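Long-range contacts in GH18 chiitnase (Pseudoalteromonas aurantia, PDB 6K7Z), which probably cuts chitin chains internally as an endochitinase of glycoside hydrolase family 18, hydrolysing the links between N-acetylglucosamine units: residues A[4-9]-A[260-265]; A[16-21]-A[63-68]; A[132-137]-A[168-173]; A[81-86]-A[116-121]. One frame throughout, in Å; residues are numbered along the deposited sequence.

Contact 1 of 4, residues A[4-9]-A[260-265]; sequences TITYYN and WQFSSD
Tyr-7 and Trp-260 meet at the ends of two neighbouring parallel strands. Tyr-7 CB lies 3.4 Å from Trp-260 CE3. Tyr-7 CG follows at 3.6 Å from the same CE3, and Tyr-7 CD2 reaches CZ3 of the indole at 3.9 Å. Farther out, the phenol leads away from Trp-260, because CG is anti to the carbonyl carbon (chi1 -74°), and its OH is hydrogen-bonded to Asp-113. The two rings stand obliquely, planes 46° apart. Strands 3-8 and 256-260 are the first and last of the parallel barrel strands, so this contact helps close the TIM barrel of the family. The peptide bond between Trp-260 and Gln-261 is cis. A tryptophan at the end of the last strand, followed by a cis bond, is usual in family 18, where it floors the sugar site, and Trp-260 probably does the same. An alanine here would remove the indole that packs on Tyr-7 CB and Asn-9 CB, and would probably open a gap beside both. Phe-262 N donates to Tyr-7 O at 2.8 Å in a nearly straight bond (175°). Asn-9 N donates to Gln-261 OE1 at 3.1 Å, and this oxygen is also bonded by Ser-10 N. A water accepts from Gln-261 NE2 and donates to Asn-9 OD1, while Asn-9 ND2 bonds Ala-29 O. Phe-262 CD2 touches the edge of the Tyr-8 ring at CD1, 3.5 Å away.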
loop_
_atom_site.group_PDB
_atom_site.type_symbol
_atom_site.label_atom_id
_atom_site.label_comp_id
_atom_site.label_asym_id
_atom_site.label_seq_id
_atom_site.Cartn_x
_atom_site.Cartn_y
_atom_site.Cartn_z
ATOM N N THR A 4 10.920 -5.408 -0.094
ATOM C CA THR A 4 10.543 -5.076 -1.464
ATOM C C THR A 4 9.069 -5.442 -1.627
ATOM O O THR A 4 8.685 -6.493 -1.284
ATOM C CB THR A 4 11.437 -5.720 -2.509
ATOM O OG1 THR A 4 11.538 -7.090 -2.283
ATOM C CG2 THR A 4 12.788 -5.045 -2.439
ATOM N N ILE A 5 8.303 -4.492 -2.145
ATOM C CA ILE A 5 6.856 -4.613 -2.208
ATOM C C ILE A 5 6.397 -4.200 -3.598
ATOM O O ILE A 5 6.935 -3.253 -4.184
ATOM C CB ILE A 5 6.199 -3.754 -1.113
ATOM C CG1 ILE A 5 6.757 -4.170 0.253
ATOM C CG2 ILE A 5 4.666 -3.877 -1.139
ATOM C CD1 ILE A 5 6.120 -3.504 1.403
ATOM N N THR A 6 5.412 -4.913 -4.140
ATOM C CA THR A 6 4.835 -4.496 -5.409
ATOM C C THR A 6 3.331 -4.670 -5.352
ATOM O O THR A 6 2.814 -5.484 -4.587
ATOM C CB THR A 6 5.425 -5.275 -6.606
ATOM O OG1 THR A 6 4.907 -4.741 -7.834
ATOM C CG2 THR A 6 5.119 -6.773 -6.507
ATOM N N TYR A 7 2.630 -3.886 -6.168
ATOM C CA TYR A 7 1.202 -4.060 -6.402
ATOM C C TYR A 7 0.958 -4.836 -7.688
ATOM O O TYR A 7 1.606 -4.594 -8.708
ATOM C CB TYR A 7 0.477 -2.721 -6.496
ATOM C CG TYR A 7 0.297 -2.035 -5.169
ATOM C CD1 TYR A 7 1.341 -1.297 -4.610
ATOM C CD2 TYR A 7 -0.895 -2.130 -4.477
ATOM C CE1 TYR A 7 1.206 -0.683 -3.392
ATOM C CE2 TYR A 7 -1.049 -1.503 -3.242
ATOM C CZ TYR A 7 0.009 -0.785 -2.717
ATOM O OH TYR A 7 -0.112 -0.162 -1.509
ATOM N N TYR A 8 0.006 -5.765 -7.641
ATOM C CA TYR A 8 -0.391 -6.517 -8.821
ATOM C C TYR A 8 -1.818 -6.114 -9.172
ATOM O O TYR A 8 -2.762 -6.492 -8.476
ATOM C CB TYR A 8 -0.271 -8.015 -8.574
ATOM C CG TYR A 8 -0.494 -8.853 -9.814
ATOM C CD1 TYR A 8 0.544 -9.076 -10.699
ATOM C CD2 TYR A 8 -1.729 -9.422 -10.094
ATOM C CE1 TYR A 8 0.378 -9.846 -11.829
ATOM C CE2 TYR A 8 -1.907 -10.200 -11.249
ATOM C CZ TYR A 8 -0.841 -10.394 -12.111
ATOM O OH TYR A 8 -0.964 -11.166 -13.264
ATOM N N ASN A 9 -1.965 -5.343 -10.249
ATOM C CA ASN A 9 -3.276 -4.960 -10.770
ATOM C C ASN A 9 -3.397 -5.429 -12.209
ATOM O O ASN A 9 -4.193 -6.330 -12.484
ATOM C CB ASN A 9 -3.479 -3.448 -10.635
ATOM C CG ASN A 9 -4.884 -2.992 -11.035
ATOM O OD1 ASN A 9 -5.044 -2.231 -11.983
ATOM N ND2 ASN A 9 -5.900 -3.441 -10.301
ATOM N N TRP A 260 4.635 0.619 -8.097
ATOM C CA TRP A 260 3.432 0.462 -8.901
ATOM C C TRP A 260 3.936 0.385 -10.334
ATOM O O TRP A 260 4.545 1.350 -10.800
ATOM C CB TRP A 260 2.468 1.649 -8.718
ATOM C CG TRP A 260 1.212 1.488 -9.518
ATOM C CD1 TRP A 260 1.008 1.865 -10.822
ATOM C CD2 TRP A 260 0.007 0.845 -9.092
ATOM N NE1 TRP A 260 -0.266 1.520 -11.218
ATOM C CE2 TRP A 260 -0.901 0.892 -10.174
ATOM C CE3 TRP A 260 -0.402 0.254 -7.891
ATOM C CZ2 TRP A 260 -2.194 0.357 -10.094
ATOM C CZ3 TRP A 260 -1.677 -0.272 -7.811
ATOM C CH2 TRP A 260 -2.562 -0.222 -8.905
ATOM N N GLN A 261 3.769 -0.737 -11.025
ATOM C CA GLN A 261 3.181 -1.972 -10.528
ATOM C C GLN A 261 3.917 -3.144 -11.177
ATOM O O GLN A 261 4.680 -2.953 -12.136
ATOM C CB GLN A 261 1.680 -2.038 -10.846
ATOM C CG GLN A 261 1.350 -1.968 -12.346
ATOM C CD GLN A 261 -0.112 -2.282 -12.634
ATOM O OE1 GLN A 261 -0.628 -3.322 -12.217
ATOM N NE2 GLN A 261 -0.789 -1.374 -13.335
ATOM N N PHE A 262 3.645 -4.352 -10.673
ATOM C CA PHE A 262 4.410 -5.542 -11.043
ATOM C C PHE A 262 4.501 -5.741 -12.556
ATOM O O PHE A 262 5.588 -5.977 -13.102
ATOM C CB PHE A 262 3.778 -6.767 -10.375
ATOM C CG PHE A 262 4.454 -8.049 -10.726
ATOM C CD1 PHE A 262 5.673 -8.385 -10.145
ATOM C CD2 PHE A 262 3.887 -8.909 -11.655
ATOM C CE1 PHE A 262 6.312 -9.564 -10.486
ATOM C CE2 PHE A 262 4.510 -10.099 -11.993
ATOM C CZ PHE A 262 5.716 -10.434 -11.406
ATOM N N SER A 263 3.369 -5.676 -13.251
ATOM C CA SER A 263 3.372 -6.078 -14.659
ATOM C C SER A 263 4.019 -5.050 -15.576
ATOM O O SER A 263 4.067 -5.268 -16.795
ATOM C CB SER A 263 1.946 -6.361 -15.125
ATOM O OG SER A 263 1.548 -7.653 -14.702
ATOM N N SER A 264 4.526 -3.954 -15.033
ATOM C CA SER A 264 5.268 -2.987 -15.831
ATOM C C SER A 264 6.764 -3.273 -15.873
ATOM O O SER A 264 7.485 -2.596 -16.619
ATOM C CB SER A 264 5.055 -1.579 -15.281
ATOM O OG SER A 264 3.707 -1.202 -15.394
ATOM N N ASP A 265 7.244 -4.239 -15.097
ATOM C CA ASP A 265 8.676 -4.484 -14.919
ATOM C C ASP A 265 9.098 -5.676 -15.770
ATOM O O ASP A 265 8.923 -6.830 -15.378
ATOM C CB ASP A 265 9.010 -4.731 -13.458
ATOM C CG ASP A 265 10.464 -5.065 -13.254
ATOM O OD1 ASP A 265 11.276 -4.777 -14.175
ATOM O OD2 ASP A 265 10.800 -5.599 -12.180
HETATM O O HOH W 1 -3.435 -1.341 -14.052
#

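Contact 2 of 4, residues A[16-21]-A[63-68]; sequences INASEL and KVMQHK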
loop_
_atom_site.group_PDB
_atom_site.type_symbol
_atom_site.label_atom_id
_atom_site.label_comp_id
_atom_site.label_asym_id
_atom_site.label_seq_id
_atom_site.Cartn_x
_atom_site.Cartn_y
_atom_site.Cartn_z
ATOM N N ILE A 16 2.591 -15.651 -11.107
ATOM C CA ILE A 16 3.537 -16.591 -10.538
ATOM C C ILE A 16 4.985 -16.172 -10.779
ATOM O O ILE A 16 5.870 -16.609 -10.041
ATOM C CB ILE A 16 3.261 -18.002 -11.089
ATOM C CG1 ILE A 16 3.915 -19.066 -10.193
ATOM C CG2 ILE A 16 3.691 -18.095 -12.540
ATOM C CD1 ILE A 16 3.222 -20.383 -10.232
ATOM N N ASN A 17 5.249 -15.323 -11.785
ATOM C CA ASN A 17 6.614 -14.833 -12.002
ATOM C C ASN A 17 7.179 -14.166 -10.756
ATOM O O ASN A 17 8.401 -14.170 -10.554
ATOM C CB ASN A 17 6.675 -13.848 -13.182
ATOM C CG ASN A 17 6.609 -14.548 -14.544
ATOM O OD1 ASN A 17 6.082 -15.653 -14.656
ATOM N ND2 ASN A 17 7.128 -13.897 -15.578
ATOM N N ALA A 18 6.319 -13.580 -9.920
ATOM C CA ALA A 18 6.806 -12.884 -8.737
ATOM C C ALA A 18 7.452 -13.840 -7.745
ATOM O O ALA A 18 8.337 -13.430 -6.990
ATOM C CB ALA A 18 5.668 -12.113 -8.065
ATOM N N SER A 19 7.039 -15.115 -7.743
ATOM C CA SER A 19 7.604 -16.098 -6.822
ATOM C C SER A 19 9.094 -16.333 -7.046
ATOM O O SER A 19 9.771 -16.831 -6.141
ATOM C CB SER A 19 6.859 -17.431 -6.949
ATOM O OG SER A 19 7.219 -18.065 -8.165
ATOM N N GLU A 20 9.623 -15.998 -8.224
ATOM C CA GLU A 20 11.037 -16.196 -8.512
ATOM C C GLU A 20 11.822 -14.893 -8.501
ATOM O O GLU A 20 12.971 -14.868 -8.946
ATOM C CB GLU A 20 11.211 -16.910 -9.853
ATOM C CG GLU A 20 10.326 -18.144 -10.004
ATOM C CD GLU A 20 10.706 -19.301 -9.089
ATOM O OE1 GLU A 20 11.676 -19.188 -8.312
ATOM O OE2 GLU A 20 10.009 -20.342 -9.151
ATOM N N LEU A 21 11.234 -13.817 -8.005
ATOM C CA LEU A 21 11.861 -12.510 -7.977
ATOM C C LEU A 21 12.063 -12.063 -6.535
ATOM O O LEU A 21 11.451 -12.619 -5.614
ATOM C CB LEU A 21 10.998 -11.500 -8.748
ATOM C CG LEU A 21 11.094 -11.797 -10.244
ATOM C CD1 LEU A 21 10.000 -11.045 -10.991
ATOM C CD2 LEU A 21 12.476 -11.414 -10.765
ATOM N N LYS A 63 -0.262 -19.530 -3.511
ATOM C CA LYS A 63 0.318 -20.647 -2.771
ATOM C C LYS A 63 1.806 -20.778 -3.056
ATOM O O LYS A 63 2.604 -21.003 -2.140
ATOM C CB LYS A 63 -0.402 -21.950 -3.121
ATOM C CG LYS A 63 -1.826 -22.050 -2.604
ATOM C CD LYS A 63 -2.475 -23.349 -3.084
ATOM C CE LYS A 63 -3.976 -23.367 -2.807
ATOM N NZ LYS A 63 -4.650 -24.527 -3.478
ATOM N N VAL A 64 2.201 -20.628 -4.322
ATOM C CA VAL A 64 3.605 -20.752 -4.689
ATOM C C VAL A 64 4.423 -19.626 -4.071
ATOM O O VAL A 64 5.522 -19.853 -3.547
ATOM C CB VAL A 64 3.747 -20.781 -6.219
ATOM C CG1 VAL A 64 5.211 -20.707 -6.615
ATOM C CG2 VAL A 64 3.090 -22.047 -6.787
ATOM N N MET A 65 3.906 -18.395 -4.131
ATOM C CA MET A 65 4.585 -17.272 -3.489
ATOM C C MET A 65 4.757 -17.518 -1.997
ATOM O O MET A 65 5.845 -17.320 -1.440
ATOM C CB MET A 65 3.804 -15.978 -3.734
ATOM C CG MET A 65 3.962 -15.409 -5.144
ATOM S SD MET A 65 3.255 -13.737 -5.299
ATOM C CE MET A 65 1.510 -14.135 -5.446
ATOM N N GLN A 66 3.686 -17.956 -1.334
ATOM C CA GLN A 66 3.749 -18.233 0.096
ATOM C C GLN A 66 4.722 -19.365 0.407
ATOM O O GLN A 66 5.429 -19.316 1.421
ATOM C CB GLN A 66 2.352 -18.543 0.621
ATOM C CG GLN A 66 1.523 -17.275 0.790
ATOM C CD GLN A 66 0.066 -17.546 1.061
ATOM O OE1 GLN A 66 -0.450 -18.619 0.744
ATOM N NE2 GLN A 66 -0.617 -16.567 1.639
ATOM N N HIS A 67 4.828 -20.359 -0.463
ATOM C CA HIS A 67 5.809 -21.471 -0.269
ATOM C C HIS A 67 7.203 -20.892 -0.282
ATOM O O HIS A 67 8.089 -21.425 0.313
ATOM C CB HIS A 67 5.683 -22.526 -1.386
ATOM C CG HIS A 67 6.676 -23.667 -1.354
ATOM N ND1 HIS A 67 6.763 -24.579 -0.321
ATOM C CD2 HIS A 67 7.513 -24.128 -2.310
ATOM C CE1 HIS A 67 7.684 -25.473 -0.600
ATOM N NE2 HIS A 67 8.144 -25.231 -1.810
ATOM N N LYS A 68 7.372 -19.788 -0.976
ATOM C CA LYS A 68 8.638 -19.138 -1.072
ATOM C C LYS A 68 8.886 -18.226 0.118
ATOM O O LYS A 68 9.947 -17.668 0.220
ATOM C CB LYS A 68 8.770 -18.324 -2.354
ATOM C CG LYS A 68 8.797 -19.055 -3.677
ATOM C CD LYS A 68 10.171 -19.581 -3.958
ATOM C CE LYS A 68 10.156 -20.427 -5.194
ATOM N NZ LYS A 68 11.552 -20.811 -5.489
#
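Val-64 meets Ile-16 and Ser-19 with different methyls. Its CG2 faces Ile-16 CD1 at 3.8 Å. Its CG1, anti to the backbone N (chi1 172°), lies 3.7 Å from both CB and OG of Ser-19. Met-65 comes next, with CG 4.0 Å from Ser-19 CB. The chain runs on extended to SD, 4.0 Å from Ala-18 CB, and bends only beyond it, at CE. Helix 56-67, which carries these residues, belongs to the crossover between the parallel barrel strands 25-33 and 71-77. Residues 16-19 form a short helix-like turn in the link from strand 3-8 to strand 25-33, so the contact joins two successive connections on the outside of the TIM barrel. Ser-19 OG turns back to donate to Ile-16 O at 2.7 Å, and Ser-19 N donates to the same oxygen. A leucine in place of Ser-19 would lose the hydroxyl bond and is likely to crowd Val-64 CG1 and Met-65 CG. At the end of the segment, Lys-68 runs its CG and CD past Ser-19 O, each 3.5 Å away. Its bent chain brings NZ to Glu-20 OE1, 3.3 Å off, in a salt bridge whose hydrogen bond is weak. Both charged residues are exposed.

Contact 3 of 4, residues A[132-137]-A[168-173]; sequences QFLISL and AGYVEV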
loop_
_atom_site.group_PDB
_atom_site.type_symbol
_atom_site.label_atom_id
_atom_site.label_comp_id
_atom_site.label_asym_id
_atom_site.label_seq_id
_atom_site.Cartn_x
_atom_site.Cartn_y
_atom_site.Cartn_z
ATOM N N GLN A 132 -10.299 9.378 11.865
ATOM C CA GLN A 132 -10.961 8.486 12.807
ATOM C C GLN A 132 -11.438 7.211 12.122
ATOM O O GLN A 132 -11.442 6.141 12.744
ATOM C CB GLN A 132 -12.116 9.207 13.500
ATOM C CG GLN A 132 -12.898 8.295 14.446
ATOM C CD GLN A 132 -12.019 7.724 15.564
ATOM O OE1 GLN A 132 -11.345 8.469 16.282
ATOM N NE2 GLN A 132 -12.005 6.392 15.693
ATOM N N PHE A 133 -11.821 7.300 10.843
ATOM C CA PHE A 133 -12.175 6.103 10.087
ATOM C C PHE A 133 -10.988 5.154 9.998
ATOM O O PHE A 133 -11.103 3.959 10.299
ATOM C CB PHE A 133 -12.658 6.489 8.692
ATOM C CG PHE A 133 -12.768 5.321 7.748
ATOM C CD1 PHE A 133 -13.699 4.316 7.970
ATOM C CD2 PHE A 133 -11.947 5.231 6.631
ATOM C CE1 PHE A 133 -13.806 3.245 7.102
ATOM C CE2 PHE A 133 -12.040 4.160 5.754
ATOM C CZ PHE A 133 -12.972 3.159 5.987
ATOM N N LEU A 134 -9.832 5.677 9.591
ATOM C CA LEU A 134 -8.653 4.834 9.468
ATOM C C LEU A 134 -8.200 4.312 10.824
ATOM O O LEU A 134 -7.757 3.167 10.938
ATOM C CB LEU A 134 -7.548 5.619 8.786
ATOM C CG LEU A 134 -7.903 5.953 7.344
ATOM C CD1 LEU A 134 -6.882 6.939 6.813
ATOM C CD2 LEU A 134 -7.910 4.693 6.497
ATOM N N ILE A 135 -8.308 5.135 11.863
ATOM C CA ILE A 135 -7.963 4.677 13.209
ATOM C C ILE A 135 -8.872 3.528 13.633
ATOM O O ILE A 135 -8.400 2.473 14.069
ATOM C CB ILE A 135 -8.036 5.851 14.198
ATOM C CG1 ILE A 135 -6.850 6.784 13.955
ATOM C CG2 ILE A 135 -8.108 5.358 15.653
ATOM C CD1 ILE A 135 -7.002 8.139 14.603
ATOM N N SER A 136 -10.182 3.715 13.510
ATOM C CA SER A 136 -11.121 2.665 13.914
ATOM C C SER A 136 -10.985 1.423 13.042
ATOM O O SER A 136 -10.998 0.296 13.549
ATOM C CB SER A 136 -12.556 3.192 13.869
ATOM O OG SER A 136 -13.471 2.138 14.152
ATOM N N LEU A 137 -10.889 1.603 11.721
ATOM C CA LEU A 137 -10.721 0.447 10.847
ATOM C C LEU A 137 -9.458 -0.334 11.198
ATOM O O LEU A 137 -9.484 -1.568 11.265
ATOM C CB LEU A 137 -10.689 0.884 9.383
ATOM C CG LEU A 137 -10.467 -0.261 8.392
ATOM C CD1 LEU A 137 -11.598 -1.281 8.472
ATOM C CD2 LEU A 137 -10.292 0.267 6.958
ATOM N N ALA A 168 -2.977 16.390 6.431
ATOM C CA ALA A 168 -2.107 15.437 7.112
ATOM C C ALA A 168 -2.867 14.449 7.991
ATOM O O ALA A 168 -2.516 14.238 9.157
ATOM C CB ALA A 168 -1.074 16.181 7.954
ATOM N N GLY A 169 -3.886 13.812 7.424
ATOM C CA GLY A 169 -4.684 12.873 8.190
ATOM C C GLY A 169 -3.891 11.728 8.788
ATOM O O GLY A 169 -4.217 11.248 9.874
ATOM N N TYR A 170 -2.835 11.273 8.103
ATOM C CA TYR A 170 -2.102 10.118 8.610
ATOM C C TYR A 170 -1.177 10.449 9.769
ATOM O O TYR A 170 -0.732 9.527 10.459
ATOM C CB TYR A 170 -1.301 9.451 7.488
ATOM C CG TYR A 170 -2.055 8.318 6.870
ATOM C CD1 TYR A 170 -3.047 8.555 5.934
ATOM C CD2 TYR A 170 -1.808 7.005 7.251
ATOM C CE1 TYR A 170 -3.745 7.509 5.360
ATOM C CE2 TYR A 170 -2.524 5.940 6.690
ATOM C CZ TYR A 170 -3.486 6.211 5.749
ATOM O OH TYR A 170 -4.211 5.196 5.180
ATOM N N VAL A 171 -0.863 11.727 9.995
ATOM C CA VAL A 171 -0.189 12.101 11.238
ATOM C C VAL A 171 -1.041 11.676 12.425
ATOM O O VAL A 171 -0.568 11.003 13.348
ATOM C CB VAL A 171 0.099 13.613 11.271
ATOM C CG1 VAL A 171 0.590 14.038 12.655
ATOM C CG2 VAL A 171 1.138 13.974 10.222
ATOM N N GLU A 172 -2.321 12.045 12.401
ATOM C CA GLU A 172 -3.238 11.595 13.439
ATOM C C GLU A 172 -3.316 10.078 13.473
ATOM O O GLU A 172 -3.303 9.473 14.550
ATOM C CB GLU A 172 -4.625 12.199 13.217
ATOM C CG GLU A 172 -5.640 11.843 14.302
ATOM C CD GLU A 172 -7.018 12.479 14.084
ATOM O OE1 GLU A 172 -7.109 13.530 13.408
ATOM O OE2 GLU A 172 -8.014 11.920 14.599
ATOM N N VAL A 173 -3.382 9.440 12.303
ATOM C CA VAL A 173 -3.480 7.984 12.269
ATOM C C VAL A 173 -2.293 7.346 12.989
ATOM O O VAL A 173 -2.471 6.529 13.903
ATOM C CB VAL A 173 -3.598 7.481 10.817
ATOM C CG1 VAL A 173 -3.504 5.966 10.775
ATOM C CG2 VAL A 173 -4.920 7.939 10.203
#
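Leu-134 reaches Tyr-170 with one methyl and Val-173 with its CB. Its CG is anti to the carbonyl carbon (chi1 -66°), and CD1 extends from there to the tyrosine. CD1 lies 3.5 Å from Tyr-170 CE1 and 3.6 Å from Tyr-170 OH, while CD2 is a little farther from that hydroxyl. The leucine branch and the phenol cross at about a right angle. Tyr-170 has an unusual first torsion, chi1 -95°, away from the staggered values. This turn brings the far end of its ring to Leu-134, with the hydroxyl hydrogen-bonded to His-154 ND1. Leu-134 thus packs on the same end of the phenol that bonds His-154.

Val-173 places CG2 against Leu-134 CB, 3.8 Å away. The next residue on the first helix, Ile-135, extends its CG1 branch across the backbone of the second: CG1 is 4.0 Å from Val-173 CA. Its CD1 goes on to Glu-172, 3.9 Å from OE2, and also touches the aliphatic CG.

The contact is mostly apolar, with the Tyr-170 hydroxyl and the Glu-172 oxygens at its borders. The helix axes approach to 9.2 Å and run in roughly the same direction, with a crossing angle of -33°. Helices 130-144 and 169-177 are successive outer helices of the TIM barrel. Leu-134 also packs on Ile-114 of strand 111-115, Ile-135 on Leu-176 and Val-177, and Phe-133 on helix 93-106.

Contact 4 of 4, residues A[81-86]-A[116-121]; sequences MGSNAY and YEDTAA
Tyr-86 packs on Tyr-116, the residue just before Glu-117 in the sequence DGVDIDYE, which matches the DxxDxDxE signature of family 18. By analogy with relatives Glu-117 is probably the catalytic acid, so this contact borders the likely active site.

The two tyrosines form an edge-to-face pair, with the edge of Tyr-116 turned to the face of Tyr-86. Ring centroids are 4.7 Å apart and the planes 65°. Tyr-116 CE1 stands over the centre of the Tyr-86 ring, and CD1 is 3.5 Å from Tyr-86 CE1. Met-81 CE covers the opposite face of Tyr-86 near the rim, so the ring is held from both sides. A water at its edge links Tyr-86 OH, 2.7 Å away, to Glu-117 N, from which it accepts a hydrogen bond at 3.0 Å. It thereby ties the tyrosine to the backbone of the probable catalytic residue.

Asp-118 lies beside the same ring, CB 3.8 Å from Tyr-86 CD2. Its CG is anti to the backbone N (chi1 -173°), which sends the carboxylate to Ser-83. There Ser-83 OG donates to OD2 at 2.7 Å, on the syn side and 19° out of the carboxylate plane. OD2 also bonds Tyr-128 OH, so two hydroxyls grip this oxygen. Tyr-128 OH in turn bonds Tyr-116 OH.

The loop after strand 111-115 is thus fastened to the start of helix 83-89, while Met-81 and Ala-85 touch the end of strand 25-33.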
loop_
_atom_site.group_PDB
_atom_site.type_symbol
_atom_site.label_atom_id
_atom_site.label_comp_id
_atom_site.label_asym_id
_atom_site.label_seq_id
_atom_site.Cartn_x
_atom_site.Cartn_y
_atom_site.Cartn_z
ATOM N N MET A 81 -12.083 4.461 -5.739
ATOM C CA MET A 81 -13.155 4.273 -4.771
ATOM C C MET A 81 -13.694 5.624 -4.309
ATOM O O MET A 81 -12.927 6.541 -3.987
ATOM C CB MET A 81 -12.668 3.451 -3.581
ATOM C CG MET A 81 -13.775 3.099 -2.632
ATOM S SD MET A 81 -13.319 1.744 -1.561
ATOM C CE MET A 81 -14.391 2.104 -0.179
ATOM N N GLY A 82 -15.017 5.751 -4.294
ATOM C CA GLY A 82 -15.625 7.045 -4.045
ATOM C C GLY A 82 -15.667 7.408 -2.574
ATOM O O GLY A 82 -15.819 6.558 -1.696
ATOM N N SER A 83 -15.539 8.712 -2.314
ATOM C CA SER A 83 -15.661 9.226 -0.957
ATOM C C SER A 83 -17.009 8.871 -0.350
ATOM O O SER A 83 -17.108 8.621 0.859
ATOM C CB SER A 83 -15.449 10.744 -0.971
ATOM O OG SER A 83 -15.435 11.276 0.336
ATOM N N ASN A 84 -18.053 8.811 -1.180
ATOM C CA ASN A 84 -19.379 8.477 -0.680
ATOM C C ASN A 84 -19.431 7.052 -0.134
ATOM O O ASN A 84 -20.156 6.782 0.830
ATOM C CB ASN A 84 -20.413 8.677 -1.794
ATOM C CG ASN A 84 -20.107 7.851 -3.042
ATOM O OD1 ASN A 84 -18.953 7.524 -3.322
ATOM N ND2 ASN A 84 -21.152 7.506 -3.794
ATOM N N ALA A 85 -18.675 6.126 -0.731
ATOM C CA ALA A 85 -18.641 4.768 -0.194
ATOM C C ALA A 85 -17.944 4.735 1.161
ATOM O O ALA A 85 -18.423 4.081 2.097
ATOM C CB ALA A 85 -17.955 3.829 -1.184
ATOM N N TYR A 86 -16.819 5.443 1.283
ATOM C CA TYR A 86 -16.119 5.529 2.561
ATOM C C TYR A 86 -16.992 6.184 3.625
ATOM O O TYR A 86 -16.979 5.772 4.789
ATOM C CB TYR A 86 -14.824 6.331 2.408
ATOM C CG TYR A 86 -13.657 5.627 1.736
ATOM C CD1 TYR A 86 -13.062 4.508 2.314
ATOM C CD2 TYR A 86 -13.114 6.120 0.557
ATOM C CE1 TYR A 86 -11.975 3.876 1.708
ATOM C CE2 TYR A 86 -12.028 5.504 -0.049
ATOM C CZ TYR A 86 -11.462 4.386 0.530
ATOM O OH TYR A 86 -10.380 3.773 -0.083
ATOM N N TYR A 116 -5.860 3.843 0.877
ATOM C CA TYR A 116 -6.871 4.871 1.107
ATOM C C TYR A 116 -6.404 6.194 0.504
ATOM O O TYR A 116 -5.343 6.706 0.875
ATOM C CB TYR A 116 -7.114 5.012 2.606
ATOM C CG TYR A 116 -8.085 6.085 3.018
ATOM C CD1 TYR A 116 -9.431 5.808 3.129
ATOM C CD2 TYR A 116 -7.645 7.370 3.338
ATOM C CE1 TYR A 116 -10.330 6.780 3.534
ATOM C CE2 TYR A 116 -8.541 8.356 3.748
ATOM C CZ TYR A 116 -9.884 8.047 3.849
ATOM O OH TYR A 116 -10.796 9.000 4.260
ATOM N N GLU A 117 -7.212 6.756 -0.410
ATOM C CA GLU A 117 -6.822 7.956 -1.153
ATOM C C GLU A 117 -7.869 9.073 -1.064
ATOM O O GLU A 117 -7.849 10.004 -1.877
ATOM C CB GLU A 117 -6.545 7.592 -2.617
ATOM C CG GLU A 117 -5.734 6.287 -2.790
ATOM C CD GLU A 117 -4.993 6.194 -4.133
ATOM O OE1 GLU A 117 -5.303 6.989 -5.034
ATOM O OE2 GLU A 117 -4.094 5.334 -4.279
ATOM N N ASP A 118 -8.782 9.020 -0.091
ATOM C CA ASP A 118 -9.875 9.997 -0.008
ATOM C C ASP A 118 -9.385 11.232 0.746
ATOM O O ASP A 118 -9.687 11.463 1.920
ATOM C CB ASP A 118 -11.106 9.379 0.646
ATOM C CG ASP A 118 -12.316 10.305 0.599
ATOM O OD1 ASP A 118 -12.266 11.330 -0.119
ATOM O OD2 ASP A 118 -13.304 10.015 1.284
ATOM N N THR A 119 -8.614 12.053 0.029
ATOM C CA THR A 119 -7.964 13.208 0.635
ATOM C C THR A 119 -8.975 14.172 1.248
ATOM O O THR A 119 -8.710 14.780 2.296
ATOM C CB THR A 119 -7.124 13.910 -0.430
ATOM O OG1 THR A 119 -6.209 12.961 -0.996
ATOM C CG2 THR A 119 -6.358 15.087 0.161
ATOM N N ALA A 120 -10.136 14.334 0.607
ATOM C CA ALA A 120 -11.115 15.301 1.094
ATOM C C ALA A 120 -11.615 14.966 2.492
ATOM O O ALA A 120 -12.126 15.853 3.180
ATOM C CB ALA A 120 -12.304 15.392 0.138
ATOM N N ALA A 121 -11.492 13.712 2.927
ATOM C CA ALA A 121 -11.903 13.376 4.284
ATOM C C ALA A 121 -10.901 13.830 5.337
ATOM O O ALA A 121 -11.202 13.732 6.531
ATOM C CB ALA A 121 -12.151 11.867 4.402
HETATM O O HOH W 2 -9.238 5.307 -2.008
#

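The four contacts fall into two touching pairs. Contacts 3 and 4 have centres about 13 Å apart, and Leu-134 CD1 lies 3.6 Å from Tyr-116 CD2, while Phe-133 CE2 lies 3.6 Å from Tyr-86 CD1. Contacts 1 and 2, centres about 14 Å apart, join where Phe-262 CZ lies 3.5 Å from Ala-18 N. The pairs are separate: contact 2 is about 33 Å from contacts 3 and 4, centre to centre. Contact 1, with Trp-260, and contact 4, with Glu-117, both border the probable substrate site. Their centres are about 23 Å apart and their nearest atoms about 7 Å. Contact 1 joins the first and last barrel strands; the others lie between.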